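Local coordinates for probable quinone reductase Qor (NADPH:quinone reductase) (Zeta-crystallin homolog protein) (Mycobacterium tuberculosis, PDB 4RVU), which probably catalyses the NADPH-dependent reduction of quinones, as a zeta-crystallin homologue of the medium-chain dehydrogenase/reductase type, at residues A[280-283]-A[284-288]. Sequence-based numbering, arbitrary orientation.
Sequences GEEF and SWRAA
The first turns of helix 280-295 carry an i to i+4 salt bridge between Glu282 and Arg286. Arg286 NH1 donates to Glu282 OE2 at 2.9 Å, reaching the oxygen on its anti side and 29° out of the carboxylate plane. Both side chains run alongside each other in the same direction: Glu282 is extended with CG anti to its own N (chi1 -179°), and carboxylate and guanidinium end 42° from coplanar. CZ3, on the benzo edge of the Trp285 indole, lies 3.4 Å above one face of the Arg286 guanidinium, toward its rim. Arg286 is further fixed by hydrogen bonds from NE to Phe276 O and from NH2 to His134 and Ser139, while Glu282 OE1 accepts from Arg278 N. Arg239 of the second subunit packs on both Glu282 and Arg286. On the buried flank Phe283 offers its ring to Ala287, CZ to CB 4.3 Å, and both side chains touch Ala112 of strand 111-113. In the backbone, Arg286 N to Glu282 O is nearly straight at 3.2 Å, and Ala287 N to Phe283 O spans 2.9 Å. Such spacing is characteristic of an alpha-helical Glu-Arg pair, whose Arg286 here packs on Leu131 and NADPH-binding Tyr135 of helix 120-140.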
# COMPACT_ATOMS: atom_id res chain seq x y z
N GLY A 280 -21.01 12.77 -5.14
CA GLY A 280 -21.28 13.30 -6.46
C GLY A 280 -20.16 14.24 -6.87
O GLY A 280 -19.78 14.33 -8.04
N GLU A 281 -19.62 14.94 -5.88
CA GLU A 281 -18.57 15.92 -6.11
C GLU A 281 -17.30 15.23 -6.62
O GLU A 281 -16.62 15.73 -7.53
CB GLU A 281 -18.28 16.69 -4.82
CG GLU A 281 -19.42 17.62 -4.35
CD GLU A 281 -20.68 16.90 -3.83
OE1 GLU A 281 -20.59 15.75 -3.34
OE2 GLU A 281 -21.77 17.51 -3.90
N GLU A 282 -16.98 14.08 -6.03
CA GLU A 282 -15.76 13.36 -6.42
C GLU A 282 -15.95 12.74 -7.79
O GLU A 282 -15.06 12.79 -8.63
CB GLU A 282 -15.39 12.28 -5.39
CG GLU A 282 -14.10 11.51 -5.76
CD GLU A 282 -13.70 10.48 -4.72
OE1 GLU A 282 -14.58 9.94 -4.03
OE2 GLU A 282 -12.48 10.22 -4.59
N PHE A 283 -17.13 12.14 -7.99
CA PHE A 283 -17.46 11.55 -9.27
C PHE A 283 -17.40 12.59 -10.39
O PHE A 283 -16.84 12.35 -11.47
CB PHE A 283 -18.85 10.89 -9.22
CG PHE A 283 -19.40 10.58 -10.58
CD1 PHE A 283 -19.10 9.38 -11.21
CD2 PHE A 283 -20.20 11.50 -11.25
CE1 PHE A 283 -19.59 9.10 -12.47
CE2 PHE A 283 -20.68 11.23 -12.53
CZ PHE A 283 -20.37 10.03 -13.14
N SER A 284 -17.97 13.76 -10.13
CA SER A 284 -18.04 14.80 -11.16
C SER A 284 -16.66 15.32 -11.53
O SER A 284 -16.42 15.67 -12.67
CB SER A 284 -18.94 15.95 -10.72
OG SER A 284 -20.31 15.58 -10.78
N TRP A 285 -15.78 15.38 -10.54
CA TRP A 285 -14.41 15.83 -10.76
C TRP A 285 -13.67 14.88 -11.69
O TRP A 285 -13.07 15.31 -12.68
CB TRP A 285 -13.68 15.97 -9.42
CG TRP A 285 -12.19 16.04 -9.54
CD1 TRP A 285 -11.47 16.96 -10.25
CD2 TRP A 285 -11.23 15.16 -8.94
NE1 TRP A 285 -10.13 16.71 -10.13
CE2 TRP A 285 -9.96 15.61 -9.32
CE3 TRP A 285 -11.33 14.04 -8.10
CZ2 TRP A 285 -8.78 14.97 -8.90
CZ3 TRP A 285 -10.17 13.41 -7.69
CH2 TRP A 285 -8.91 13.88 -8.09
N ARG A 286 -13.71 13.58 -11.39
CA ARG A 286 -13.07 12.58 -12.23
C ARG A 286 -13.67 12.51 -13.64
O ARG A 286 -12.95 12.39 -14.63
CB ARG A 286 -13.11 11.20 -11.57
CG ARG A 286 -12.49 11.17 -10.16
CD ARG A 286 -12.15 9.75 -9.73
NE ARG A 286 -11.77 9.70 -8.31
CZ ARG A 286 -10.54 9.89 -7.85
NH1 ARG A 286 -10.31 9.83 -6.54
NH2 ARG A 286 -9.54 10.13 -8.69
N ALA A 287 -15.00 12.56 -13.72
CA ALA A 287 -15.68 12.50 -15.01
C ALA A 287 -15.29 13.70 -15.88
O ALA A 287 -15.02 13.56 -17.08
CB ALA A 287 -17.18 12.43 -14.82
N ALA A 288 -15.24 14.87 -15.27
CA ALA A 288 -14.82 16.08 -15.99
C ALA A 288 -13.37 16.02 -16.48
O ALA A 288 -13.09 16.39 -17.63
CB ALA A 288 -15.04 17.32 -15.12